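Long-range contacts in gram-negative insecticidal protein (Chromobacterium piscinae, PDB 6FBM), which is an insecticidal toxin of the MACPF and beta-tripod families that probably acts by forming pores in the membranes of target insect cells: residues Cys406-Pro411 and Leu418-Met423; Asp152-Asn157 and Ala285-Pro290; Phe73-Ser78 and Thr201-Tyr206; Pro312-Val317 and Asp376-Gly381. All blocks are in the same frame, centred on the assembly; numbering follows the deposited sequence.

Contact 1 (Cys406-Pro411 and Leu418-Met423); sequences CWRAIP and LGDVMM
Arg408 and Asp420 form a salt bridge in which Arg408 NH2 lies 2.7 Å from Asp420 OD2, and a weak hydrogen bond of 3.3 Å runs from the same Arg408 NH2 to Asp420 OD1. The carboxylate sits at the guanidinium edge, and the two planes are only 26° apart. Bends at chi2 (-122°) and chi3 take the arginine chain round the aspartate, with Arg408 CG close to OD1 and NH2 at the carboxylate. Asp420 CB also rests 3.9 Å from Cys406 SG. A water beside the pair accepts from Ala409 N and donates to Asp420 OD1 at 2.6 Å and weakly to Gly419 O, so OD1 is shared between arginine and water. This chemistry lies next to an antiparallel ladder between neighbouring strands 403-410 and 421-426. Trp407 and Val421 are its hydrogen-bonded pair: Trp407 N reaches Val421 O at 2.7 Å (165° at the hydrogen), and Val421 N returns to Trp407 O at 3.0 Å. Cys406 and Met422 make the adjacent non-hydrogen-bonded pair, Met422 SD lying 3.4 Å from Cys406 CB. CD1 of the Trp407 indole meets Met423 CG at 3.5 Å. Further out, Gly485 N donates to Asp420 OD2, Leu469 touches Cys406 and Met422, and Trp389 of strand 388-391 packs on both Trp407 and Val421.

Contact 2 (Asp152-Asn157 and Ala285-Pro290); sequences DLNNPN and ALADKP
The C-terminal end of helix 147-154, in the MACPF region, meets the loop that leads into helix 290-298, with Leu153 and Asn154 facing Leu286, Ala287 and Asp288. A single hydrogen bond joins the two segments: Asp288 N donates to Asn154 OD1 at 2.8 Å. The bond is almost straight (175° at the hydrogen), and the donor lies in the plane of the side-chain carbonyl. Chi1 of -68° sets Asn154 CG beside its own backbone N and anti to the carbonyl carbon, and ND2 donates back to Arg150 O, which holds the amide with OD1 toward Asp288 N. The Asp288 carboxylate and Asn154 amide planes are 15° apart, and Asp288 CB is 3.4 Å from Asn154 OD1. One residue earlier the contact is apolar. Leu153 CD2 approaches Leu286 CB to 3.7 Å, the two side chains crossing at about a right angle, while the other branch, Leu153 CD1, reaches Ala287 CB at 4.2 Å. Beyond the helix end the chain turns away through an Asx turn, Asn157 N donating to Asn155 OD1 from above the carbonyl plane. Arg292 and Arg293 of helix 290-298 donate to Leu153 O and Ala287 O respectively; Leu153 also packs on Leu163 of helix 160-167 and Leu296 of helix 290-298, and Leu286 on Leu141 of helix 138-141.

Contact 3 (Phe73-Ser78 and Thr201-Tyr206); sequences FKQDVS and TAEMSY
Gln75 NE2, which touches Ala202 and Glu203, is gripped by two acceptors beside the contact, Ser199 O of helix 198-209 and Thr124 OG1 of strand 120-134. It thus ties strand, neighbouring strand and helix at one nitrogen. The setting is a MACPF sheet strand, 64-78, with a helix laid over it: the segment axes come within 10.4 Å and their directions differ by 135°. In relatives, helices lying beside this sheet unfold into membrane-spanning hairpins; helix 198-209 may belong to such a region, by analogy with the family. The extended chain of Gln75 brings NE2 to 3.8 Å from Ala202 CB. Phe73 stands two residues earlier along the strand, with CG anti to the backbone N (chi1 -174°), a setting that carries the ring on to the helix. There Phe73 CZ meets the aliphatic part of Glu203, 3.7 Å from CG and 3.9 Å from CB, with ring and carboxylate planes 31° apart. The charged end of Glu203 is bridged to Lys207, and Tyr206 OH is hydrogen-bonded to Glu126. The ring of Tyr206 comes up at the edge of Phe73, near its plane, with Tyr206 CD2 4.3 Å from Phe73 CE1.

Contact 4 (Pro312-Val317 and Asp376-Gly381); sequences PKVDKV and DLFDLG
Phe378 reaches from its turn into the 312-317 segment, where Val314, Lys316 and Val317 receive its ring. The bond to its CB is directed at that segment, and chi1 of -49°, with CG anti to the carbonyl carbon, carries the ring on to it. Along one side of the ring, Phe378 CD2 lies 4.0 Å from Val317 CG1. The next atom, Phe378 CE2, is the most engaged: it stands 3.5 Å from Val314 CG1 and 3.6 Å from Lys316 O, the carbonyl oxygen lying in the ring plane at the edge. At the tip, Phe378 CZ is 3.7 Å from Val314 CG1, a methyl that approaches the ring obliquely. One face of the ring carries CG of the preceding Leu377 above its centre. Val317 also meets Leu380, Val317 CG1 lying 3.6 Å from Leu380 CD1 with the side chains at about a right angle. No direct hydrogen bond crosses between the segments; a water does the polar work, donating to Val317 O at 2.8 Å and to Asp376 OD1 at 2.7 Å while accepting from Phe378 N. Segment 376-381 opens with a type I turn from Asp376 to Asp379, extended by Leu380 N donating to Asp376 OD1 (3.0 Å, from 40° above the carboxylate plane). The two segments adjoin strands 318-321 and 373-376, antiparallel neighbours in one mixed sheet, and helix 516-524 packs on both: Met522 touches Val314, Met519 touches Leu377 and Leu523 touches Phe378, with Leu116 also packing on that phenylalanine.

Contacts 2 and 3 both lie in the MACPF region, their segments alternating along the chain, yet their centres are 43 Å apart. Contact 1 belongs to the Vps62-like region, on the opposite side of the chain's centre from contact 2. Contacts 3 and 4 both lie near that centre, about 13 and 12 Å from it, their nearest atoms about 8 Å apart. Contacts 1 and 2 are buried, 3 and 4 partly so. Chemistry follows the elements joined: paired strands in contact 1 use backbone bonds and a salt bridge, and a helix end in contact 2 adds one side-chain amide bond to leucine packing. Contacts 3 and 4 have no direct hydrogen bond across: a phenylalanine packs in each, joined by Gln75 in contact 3 and a bridging water in contact 4.

Contact 1 (Cys406-Pro411 and Leu418-Met423)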
loop_
_atom_site.group_PDB
_atom_site.type_symbol
_atom_site.label_atom_id
_atom_site.label_comp_id
_atom_site.label_asym_id
_atom_site.label_seq_id
_atom_site.Cartn_x
_atom_site.Cartn_y
_atom_site.Cartn_z
ATOM N N CYS A 406 -35.385 62.317 -40.597
ATOM C CA CYS A 406 -34.917 62.183 -39.230
ATOM C C CYS A 406 -35.039 60.710 -38.871
ATOM O O CYS A 406 -36.127 60.139 -38.990
ATOM C CB CYS A 406 -35.784 63.003 -38.310
ATOM S SG CYS A 406 -35.274 62.892 -36.605
ATOM N N TRP A 407 -33.929 60.096 -38.448
ATOM C CA TRP A 407 -33.943 58.682 -38.081
ATOM C C TRP A 407 -33.687 58.470 -36.592
ATOM O O TRP A 407 -32.984 59.264 -35.966
ATOM C CB TRP A 407 -32.916 57.910 -38.867
ATOM C CG TRP A 407 -33.175 57.812 -40.314
ATOM C CD1 TRP A 407 -32.859 58.741 -41.264
ATOM C CD2 TRP A 407 -33.746 56.708 -41.009
ATOM N NE1 TRP A 407 -33.215 58.296 -42.502
ATOM C CE2 TRP A 407 -33.770 57.044 -42.372
ATOM C CE3 TRP A 407 -34.249 55.462 -40.611
ATOM C CZ2 TRP A 407 -34.275 56.177 -43.348
ATOM C CZ3 TRP A 407 -34.754 54.603 -41.584
ATOM C CH2 TRP A 407 -34.765 54.971 -42.929
ATOM N N ARG A 408 -34.270 57.391 -36.052
ATOM C CA ARG A 408 -34.049 56.954 -34.674
ATOM C C ARG A 408 -33.393 55.633 -34.675
ATOM O O ARG A 408 -33.798 54.731 -35.439
ATOM C CB ARG A 408 -35.337 56.628 -33.966
ATOM C CG ARG A 408 -35.929 57.756 -33.219
ATOM C CD ARG A 408 -36.124 57.481 -31.756
ATOM N NE ARG A 408 -37.423 58.029 -31.407
ATOM C CZ ARG A 408 -37.741 59.324 -31.325
ATOM N NH1 ARG A 408 -38.985 59.623 -31.006
ATOM N NH2 ARG A 408 -36.858 60.314 -31.504
ATOM N N ALA A 409 -32.449 55.465 -33.766
ATOM C CA ALA A 409 -31.934 54.149 -33.518
ATOM C C ALA A 409 -33.044 53.340 -32.851
ATOM O O ALA A 409 -33.725 53.818 -31.943
ATOM C CB ALA A 409 -30.702 54.223 -32.637
ATOM N N ILE A 410 -33.265 52.143 -33.361
ATOM C CA ILE A 410 -34.072 51.160 -32.680
ATOM C C ILE A 410 -33.104 50.425 -31.753
ATOM O O ILE A 410 -32.206 49.726 -32.237
ATOM C CB ILE A 410 -34.757 50.168 -33.646
ATOM C CG1 ILE A 410 -35.602 50.898 -34.680
ATOM C CG2 ILE A 410 -35.655 49.218 -32.858
ATOM C CD1 ILE A 410 -35.996 50.037 -35.864
ATOM N N PRO A 411 -33.261 50.601 -30.433
ATOM C CA PRO A 411 -32.318 49.931 -29.539
ATOM C C PRO A 411 -32.643 48.460 -29.360
ATOM O O PRO A 411 -33.831 48.072 -29.407
ATOM C CB PRO A 411 -32.504 50.658 -28.204
ATOM C CG PRO A 411 -33.554 51.710 -28.431
ATOM C CD PRO A 411 -34.283 51.341 -29.681
ATOM N N LEU A 418 -29.702 57.947 -27.372
ATOM C CA LEU A 418 -29.531 59.259 -26.756
ATOM C C LEU A 418 -29.758 60.425 -27.714
ATOM O O LEU A 418 -29.995 61.552 -27.270
ATOM C CB LEU A 418 -28.150 59.374 -26.147
ATOM C CG LEU A 418 -27.736 58.260 -25.175
ATOM C CD1 LEU A 418 -26.460 58.665 -24.438
ATOM C CD2 LEU A 418 -28.851 57.949 -24.165
ATOM N N GLY A 419 -29.728 60.153 -29.023
ATOM C CA GLY A 419 -29.984 61.173 -30.011
ATOM C C GLY A 419 -30.323 60.640 -31.375
ATOM O O GLY A 419 -29.849 59.582 -31.764
ATOM N N ASP A 420 -31.123 61.408 -32.113
ATOM C CA ASP A 420 -31.472 61.046 -33.478
ATOM C C ASP A 420 -30.410 61.503 -34.451
ATOM O O ASP A 420 -29.512 62.242 -34.101
ATOM C CB ASP A 420 -32.842 61.609 -33.846
ATOM C CG ASP A 420 -33.965 60.979 -33.050
ATOM O OD1 ASP A 420 -33.820 59.840 -32.577
ATOM O OD2 ASP A 420 -35.009 61.627 -32.890
ATOM N N VAL A 421 -30.559 61.036 -35.676
ATOM C CA VAL A 421 -29.645 61.306 -36.767
ATOM C C VAL A 421 -30.448 61.784 -37.957
ATOM O O VAL A 421 -31.387 61.108 -38.393
ATOM C CB VAL A 421 -28.919 60.018 -37.167
ATOM C CG1 VAL A 421 -28.063 60.248 -38.392
ATOM C CG2 VAL A 421 -28.095 59.497 -35.992
ATOM N N MET A 422 -30.094 62.947 -38.474
ATOM C CA MET A 422 -30.713 63.472 -39.676
ATOM C C MET A 422 -29.915 62.993 -40.858
ATOM O O MET A 422 -28.698 62.925 -40.795
ATOM C CB MET A 422 -30.700 64.995 -39.682
ATOM C CG MET A 422 -31.455 65.628 -38.545
ATOM S SD MET A 422 -33.184 65.207 -38.467
ATOM C CE MET A 422 -33.798 65.819 -40.016
ATOM N N MET A 423 -30.632 62.691 -41.932
ATOM C CA MET A 423 -30.064 62.372 -43.228
ATOM C C MET A 423 -30.637 63.403 -44.190
ATOM O O MET A 423 -31.841 63.404 -44.449
ATOM C CB MET A 423 -30.445 60.947 -43.651
ATOM C CG MET A 423 -29.889 59.853 -42.741
ATOM S SD MET A 423 -28.089 59.746 -42.686
ATOM C CE MET A 423 -27.707 59.011 -44.276
HETATM O O HOH W 1 -32.008 58.016 -32.074
#

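Contact 2 (Asp152-Asn157 and Ala285-Pro290)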
loop_
_atom_site.group_PDB
_atom_site.type_symbol
_atom_site.label_atom_id
_atom_site.label_comp_id
_atom_site.label_asym_id
_atom_site.label_seq_id
_atom_site.Cartn_x
_atom_site.Cartn_y
_atom_site.Cartn_z
ATOM N N ASP A 152 -13.668 32.351 31.075
ATOM C CA ASP A 152 -13.695 33.561 30.241
ATOM C C ASP A 152 -15.106 34.004 29.914
ATOM O O ASP A 152 -15.438 35.184 30.072
ATOM C CB ASP A 152 -12.901 33.368 28.935
ATOM C CG ASP A 152 -11.411 33.293 29.162
ATOM O OD1 ASP A 152 -10.970 33.742 30.227
ATOM O OD2 ASP A 152 -10.674 32.789 28.290
ATOM N N LEU A 153 -15.927 33.055 29.476
ATOM C CA LEU A 153 -17.320 33.318 29.112
ATOM C C LEU A 153 -18.081 33.997 30.243
ATOM O O LEU A 153 -18.800 34.955 30.003
ATOM C CB LEU A 153 -18.011 32.012 28.721
ATOM C CG LEU A 153 -19.499 32.036 28.411
ATOM C CD1 LEU A 153 -19.792 32.851 27.159
ATOM C CD2 LEU A 153 -19.990 30.611 28.238
ATOM N N ASN A 154 -17.903 33.502 31.466
ATOM C CA ASN A 154 -18.673 33.966 32.624
ATOM C C ASN A 154 -17.995 35.087 33.469
ATOM O O ASN A 154 -18.657 35.694 34.307
ATOM C CB ASN A 154 -19.045 32.764 33.506
ATOM C CG ASN A 154 -20.039 31.822 32.834
ATOM O OD1 ASN A 154 -21.197 32.180 32.609
ATOM N ND2 ASN A 154 -19.594 30.607 32.525
ATOM N N ASN A 155 -16.702 35.345 33.252
ATOM C CA ASN A 155 -15.981 36.443 33.921
ATOM C C ASN A 155 -16.533 37.781 33.423
ATOM O O ASN A 155 -16.432 38.054 32.240
ATOM C CB ASN A 155 -14.476 36.345 33.616
ATOM C CG ASN A 155 -13.647 37.475 34.219
ATOM O OD1 ASN A 155 -14.160 38.434 34.785
ATOM N ND2 ASN A 155 -12.343 37.353 34.079
ATOM N N PRO A 156 -17.103 38.625 34.321
ATOM C CA PRO A 156 -17.653 39.907 33.837
ATOM C C PRO A 156 -16.589 40.942 33.410
ATOM O O PRO A 156 -16.906 41.891 32.687
ATOM C CB PRO A 156 -18.476 40.425 35.036
ATOM C CG PRO A 156 -18.552 39.293 36.008
ATOM C CD PRO A 156 -17.325 38.469 35.770
ATOM N N ASN A 157 -15.351 40.734 33.838
ATOM C CA ASN A 157 -14.238 41.593 33.451
ATOM C C ASN A 157 -13.552 41.173 32.162
ATOM O O ASN A 157 -12.624 41.833 31.737
ATOM C CB ASN A 157 -13.216 41.657 34.604
ATOM C CG ASN A 157 -13.799 42.259 35.872
ATOM O OD1 ASN A 157 -14.621 43.177 35.811
ATOM N ND2 ASN A 157 -13.379 41.740 37.025
ATOM N N ALA A 285 -25.581 32.704 24.551
ATOM C CA ALA A 285 -26.593 31.802 25.133
ATOM C C ALA A 285 -26.031 30.787 26.153
ATOM O O ALA A 285 -26.785 30.243 26.958
ATOM C CB ALA A 285 -27.354 31.071 24.028
ATOM N N LEU A 286 -24.721 30.535 26.115
ATOM C CA LEU A 286 -24.056 29.631 27.056
ATOM C C LEU A 286 -23.674 30.248 28.396
ATOM O O LEU A 286 -23.288 29.531 29.332
ATOM C CB LEU A 286 -22.791 29.067 26.406
ATOM C CG LEU A 286 -22.998 28.303 25.101
ATOM C CD1 LEU A 286 -21.648 28.084 24.418
ATOM C CD2 LEU A 286 -23.704 26.991 25.393
ATOM N N ALA A 287 -23.718 31.576 28.489
ATOM C CA ALA A 287 -23.328 32.259 29.719
ATOM C C ALA A 287 -24.349 31.972 30.825
ATOM O O ALA A 287 -25.548 31.849 30.542
ATOM C CB ALA A 287 -23.211 33.751 29.466
ATOM N N ASP A 288 -23.870 31.829 32.065
ATOM C CA ASP A 288 -24.741 31.524 33.227
ATOM C C ASP A 288 -25.767 32.627 33.506
ATOM O O ASP A 288 -26.958 32.339 33.626
ATOM C CB ASP A 288 -23.915 31.274 34.501
ATOM C CG ASP A 288 -23.152 29.965 34.476
ATOM O OD1 ASP A 288 -23.578 28.996 33.825
ATOM O OD2 ASP A 288 -22.118 29.891 35.146
ATOM N N LYS A 289 -25.301 33.874 33.568
ATOM C CA LYS A 289 -26.149 34.999 33.978
ATOM C C LYS A 289 -26.807 35.692 32.777
ATOM O O LYS A 289 -26.129 35.997 31.815
ATOM C CB LYS A 289 -25.321 36.010 34.775
ATOM C CG LYS A 289 -24.521 35.408 35.912
ATOM C CD LYS A 289 -24.135 36.401 36.998
ATOM C CE LYS A 289 -23.000 35.777 37.817
ATOM N NZ LYS A 289 -22.898 36.205 39.246
ATOM N N PRO A 290 -28.123 35.959 32.835
ATOM C CA PRO A 290 -28.775 36.754 31.771
ATOM C C PRO A 290 -28.125 38.117 31.445
ATOM O O PRO A 290 -28.210 38.565 30.305
ATOM C CB PRO A 290 -30.199 36.970 32.321
ATOM C CG PRO A 290 -30.440 35.792 33.210
ATOM C CD PRO A 290 -29.107 35.419 33.799
#

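Contact 3 (Phe73-Ser78 and Thr201-Tyr206)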
loop_
_atom_site.group_PDB
_atom_site.type_symbol
_atom_site.label_atom_id
_atom_site.label_comp_id
_atom_site.label_asym_id
_atom_site.label_seq_id
_atom_site.Cartn_x
_atom_site.Cartn_y
_atom_site.Cartn_z
ATOM N N PHE A 73 -29.373 21.366 -3.640
ATOM C CA PHE A 73 -28.968 22.312 -4.658
ATOM C C PHE A 73 -29.431 23.702 -4.234
ATOM O O PHE A 73 -30.576 23.892 -3.887
ATOM C CB PHE A 73 -29.601 21.911 -5.971
ATOM C CG PHE A 73 -29.150 22.735 -7.116
ATOM C CD1 PHE A 73 -27.969 22.428 -7.780
ATOM C CD2 PHE A 73 -29.912 23.837 -7.538
ATOM C CE1 PHE A 73 -27.545 23.204 -8.845
ATOM C CE2 PHE A 73 -29.496 24.625 -8.603
ATOM C CZ PHE A 73 -28.310 24.313 -9.250
ATOM N N LYS A 74 -28.535 24.673 -4.254
ATOM C CA LYS A 74 -28.850 26.031 -3.787
ATOM C C LYS A 74 -28.219 27.043 -4.709
ATOM O O LYS A 74 -27.096 26.847 -5.147
ATOM C CB LYS A 74 -28.295 26.276 -2.398
ATOM C CG LYS A 74 -29.224 25.855 -1.269
ATOM C CD LYS A 74 -28.615 26.038 0.117
ATOM C CE LYS A 74 -27.893 24.831 0.750
ATOM N NZ LYS A 74 -28.399 24.361 2.073
ATOM N N GLN A 75 -28.933 28.131 -4.978
ATOM C CA GLN A 75 -28.382 29.263 -5.723
ATOM C C GLN A 75 -28.643 30.575 -5.009
ATOM O O GLN A 75 -29.757 30.854 -4.588
ATOM C CB GLN A 75 -28.983 29.329 -7.110
ATOM C CG GLN A 75 -28.526 28.195 -8.027
ATOM C CD GLN A 75 -28.995 28.412 -9.437
ATOM O OE1 GLN A 75 -30.198 28.502 -9.682
ATOM N NE2 GLN A 75 -28.052 28.522 -10.372
ATOM N N ASP A 76 -27.599 31.378 -4.876
ATOM C CA ASP A 76 -27.741 32.776 -4.500
ATOM C C ASP A 76 -27.272 33.580 -5.675
ATOM O O ASP A 76 -26.133 33.463 -6.079
ATOM C CB ASP A 76 -26.909 33.101 -3.268
ATOM C CG ASP A 76 -27.315 32.261 -2.064
ATOM O OD1 ASP A 76 -28.537 32.159 -1.765
ATOM O OD2 ASP A 76 -26.394 31.692 -1.450
ATOM N N VAL A 77 -28.186 34.366 -6.233
ATOM C CA VAL A 77 -27.958 35.130 -7.450
ATOM C C VAL A 77 -28.435 36.561 -7.252
ATOM O O VAL A 77 -29.515 36.812 -6.713
ATOM C CB VAL A 77 -28.701 34.495 -8.637
ATOM C CG1 VAL A 77 -28.517 35.311 -9.898
ATOM C CG2 VAL A 77 -28.214 33.070 -8.850
ATOM N N SER A 78 -27.616 37.501 -7.680
ATOM C CA SER A 78 -28.013 38.895 -7.625
ATOM C C SER A 78 -27.151 39.783 -8.523
ATOM O O SER A 78 -25.940 39.556 -8.688
ATOM C CB SER A 78 -27.960 39.417 -6.181
ATOM O OG SER A 78 -28.527 40.706 -6.127
ATOM N N THR A 201 -29.478 29.340 -16.427
ATOM C CA THR A 201 -28.283 29.131 -17.269
ATOM C C THR A 201 -27.084 28.665 -16.438
ATOM O O THR A 201 -26.325 27.795 -16.870
ATOM C CB THR A 201 -27.929 30.410 -18.036
ATOM O OG1 THR A 201 -29.113 30.906 -18.670
ATOM C CG2 THR A 201 -26.879 30.137 -19.101
ATOM N N ALA A 202 -26.934 29.235 -15.254
ATOM C CA ALA A 202 -25.854 28.856 -14.361
ATOM C C ALA A 202 -26.021 27.432 -13.895
ATOM O O ALA A 202 -25.073 26.656 -13.922
ATOM C CB ALA A 202 -25.800 29.806 -13.170
ATOM N N GLU A 203 -27.245 27.104 -13.483
ATOM C CA GLU A 203 -27.640 25.739 -13.115
ATOM C C GLU A 203 -27.304 24.743 -14.222
ATOM O O GLU A 203 -26.652 23.740 -13.978
ATOM C CB GLU A 203 -29.149 25.696 -12.775
ATOM C CG GLU A 203 -29.807 24.318 -12.651
ATOM C CD GLU A 203 -31.289 24.364 -12.321
ATOM O OE1 GLU A 203 -31.915 25.428 -12.474
ATOM O OE2 GLU A 203 -31.839 23.321 -11.891
ATOM N N MET A 204 -27.731 25.031 -15.440
ATOM C CA MET A 204 -27.484 24.132 -16.573
ATOM C C MET A 204 -26.016 24.022 -16.873
ATOM O O MET A 204 -25.534 22.937 -17.190
ATOM C CB MET A 204 -28.279 24.586 -17.816
ATOM C CG MET A 204 -29.809 24.545 -17.631
ATOM S SD MET A 204 -30.433 23.004 -16.893
ATOM C CE MET A 204 -31.869 23.570 -16.002
ATOM N N SER A 205 -25.278 25.122 -16.798
ATOM C CA SER A 205 -23.847 25.068 -17.073
ATOM C C SER A 205 -23.178 24.146 -16.058
ATOM O O SER A 205 -22.411 23.244 -16.442
ATOM C CB SER A 205 -23.229 26.449 -17.050
ATOM O OG SER A 205 -21.858 26.375 -17.381
ATOM N N TYR A 206 -23.500 24.337 -14.774
ATOM C CA TYR A 206 -22.957 23.478 -13.727
ATOM C C TYR A 206 -23.344 22.026 -13.996
ATOM O O TYR A 206 -22.492 21.157 -14.011
ATOM C CB TYR A 206 -23.416 23.904 -12.311
ATOM C CG TYR A 206 -23.017 22.887 -11.285
ATOM C CD1 TYR A 206 -21.702 22.801 -10.835
ATOM C CD2 TYR A 206 -23.951 21.943 -10.813
ATOM C CE1 TYR A 206 -21.341 21.825 -9.923
ATOM C CE2 TYR A 206 -23.584 20.969 -9.900
ATOM C CZ TYR A 206 -22.291 20.914 -9.473
ATOM O OH TYR A 206 -21.945 19.949 -8.590
#

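Contact 4 (Pro312-Val317 and Asp376-Gly381)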
loop_
_atom_site.group_PDB
_atom_site.type_symbol
_atom_site.label_atom_id
_atom_site.label_comp_id
_atom_site.label_asym_id
_atom_site.label_seq_id
_atom_site.Cartn_x
_atom_site.Cartn_y
_atom_site.Cartn_z
ATOM N N PRO A 312 -16.707 48.435 -2.209
ATOM C CA PRO A 312 -16.614 49.620 -3.058
ATOM C C PRO A 312 -17.002 49.312 -4.518
ATOM O O PRO A 312 -16.597 48.273 -5.051
ATOM C CB PRO A 312 -15.140 50.040 -2.935
ATOM C CG PRO A 312 -14.409 48.848 -2.409
ATOM C CD PRO A 312 -15.416 48.113 -1.564
ATOM N N LYS A 313 -17.786 50.204 -5.137
ATOM C CA LYS A 313 -18.291 49.989 -6.490
ATOM C C LYS A 313 -17.758 51.026 -7.470
ATOM O O LYS A 313 -17.572 52.187 -7.117
ATOM C CB LYS A 313 -19.822 50.039 -6.493
ATOM C CG LYS A 313 -20.513 49.059 -5.565
ATOM C CD LYS A 313 -20.124 47.613 -5.847
ATOM C CE LYS A 313 -20.418 47.164 -7.284
ATOM N NZ LYS A 313 -20.519 45.696 -7.420
ATOM N N VAL A 314 -17.513 50.578 -8.702
ATOM C CA VAL A 314 -17.198 51.434 -9.832
ATOM C C VAL A 314 -18.527 51.631 -10.548
ATOM O O VAL A 314 -18.937 50.808 -11.348
ATOM C CB VAL A 314 -16.170 50.756 -10.767
ATOM C CG1 VAL A 314 -16.005 51.533 -12.062
ATOM C CG2 VAL A 314 -14.841 50.632 -10.048
ATOM N N ASP A 315 -19.208 52.726 -10.223
ATOM C CA ASP A 315 -20.433 53.145 -10.909
ATOM C C ASP A 315 -20.152 53.876 -12.232
ATOM O O ASP A 315 -20.982 53.831 -13.150
ATOM C CB ASP A 315 -21.259 54.037 -9.978
ATOM C CG ASP A 315 -21.761 53.305 -8.758
ATOM O OD1 ASP A 315 -22.442 52.280 -8.907
ATOM O OD2 ASP A 315 -21.496 53.787 -7.651
ATOM N N LYS A 316 -18.994 54.526 -12.325
ATOM C CA LYS A 316 -18.628 55.304 -13.481
ATOM C C LYS A 316 -18.049 54.352 -14.523
ATOM O O LYS A 316 -16.843 54.078 -14.530
ATOM C CB LYS A 316 -17.606 56.388 -13.102
ATOM C CG LYS A 316 -18.001 57.329 -11.957
ATOM C CD LYS A 316 -18.715 58.542 -12.469
ATOM C CE LYS A 316 -19.436 59.354 -11.392
ATOM N NZ LYS A 316 -18.561 60.420 -10.821
ATOM N N VAL A 317 -18.908 53.849 -15.410
ATOM C CA VAL A 317 -18.498 52.801 -16.367
ATOM C C VAL A 317 -18.410 53.215 -17.808
ATOM O O VAL A 317 -17.971 52.423 -18.653
ATOM C CB VAL A 317 -19.411 51.568 -16.265
ATOM C CG1 VAL A 317 -19.229 50.916 -14.909
ATOM C CG2 VAL A 317 -20.895 51.919 -16.527
ATOM N N ASP A 376 -17.013 51.870 -23.572
ATOM C CA ASP A 376 -17.308 50.835 -22.606
ATOM C C ASP A 376 -15.985 50.327 -22.017
ATOM O O ASP A 376 -15.439 49.331 -22.464
ATOM C CB ASP A 376 -18.108 49.718 -23.297
ATOM C CG ASP A 376 -18.792 48.773 -22.306
ATOM O OD1 ASP A 376 -18.438 48.785 -21.100
ATOM O OD2 ASP A 376 -19.704 48.033 -22.744
ATOM N N LEU A 377 -15.478 51.040 -21.017
ATOM C CA LEU A 377 -14.086 50.838 -20.521
ATOM C C LEU A 377 -13.828 49.416 -19.998
ATOM O O LEU A 377 -12.846 48.771 -20.384
ATOM C CB LEU A 377 -13.764 51.817 -19.392
ATOM C CG LEU A 377 -12.329 51.803 -18.848
ATOM C CD1 LEU A 377 -11.240 51.712 -19.928
ATOM C CD2 LEU A 377 -12.109 53.061 -17.984
ATOM N N PHE A 378 -14.745 48.950 -19.147
ATOM C CA PHE A 378 -14.645 47.647 -18.499
ATOM C C PHE A 378 -15.324 46.516 -19.282
ATOM O O PHE A 378 -15.443 45.410 -18.771
ATOM C CB PHE A 378 -15.246 47.762 -17.098
ATOM C CG PHE A 378 -14.723 48.940 -16.332
ATOM C CD1 PHE A 378 -13.408 48.970 -15.918
ATOM C CD2 PHE A 378 -15.522 50.020 -16.080
ATOM C CE1 PHE A 378 -12.887 50.064 -15.257
ATOM C CE2 PHE A 378 -15.028 51.136 -15.417
ATOM C CZ PHE A 378 -13.703 51.153 -14.984
ATOM N N ASP A 379 -15.765 46.806 -20.517
ATOM C CA ASP A 379 -16.290 45.816 -21.445
ATOM C C ASP A 379 -17.454 45.088 -20.800
ATOM O O ASP A 379 -17.506 43.856 -20.752
ATOM C CB ASP A 379 -15.171 44.838 -21.876
ATOM C CG ASP A 379 -15.596 43.854 -22.940
ATOM O OD1 ASP A 379 -16.480 44.178 -23.768
ATOM O OD2 ASP A 379 -15.039 42.733 -22.928
ATOM N N LEU A 380 -18.370 45.868 -20.237
ATOM C CA LEU A 380 -19.540 45.348 -19.555
ATOM C C LEU A 380 -20.741 45.124 -20.448
ATOM O O LEU A 380 -21.736 44.617 -19.973
ATOM C CB LEU A 380 -19.954 46.330 -18.467
ATOM C CG LEU A 380 -18.915 46.677 -17.431
ATOM C CD1 LEU A 380 -19.406 47.747 -16.504
ATOM C CD2 LEU A 380 -18.533 45.436 -16.667
ATOM N N GLY A 381 -20.660 45.516 -21.717
ATOM C CA GLY A 381 -21.811 45.529 -22.627
ATOM C C GLY A 381 -22.849 46.592 -22.333
ATOM O O GLY A 381 -24.022 46.418 -22.688
HETATM O O HOH W 2 -17.359 49.662 -18.755
#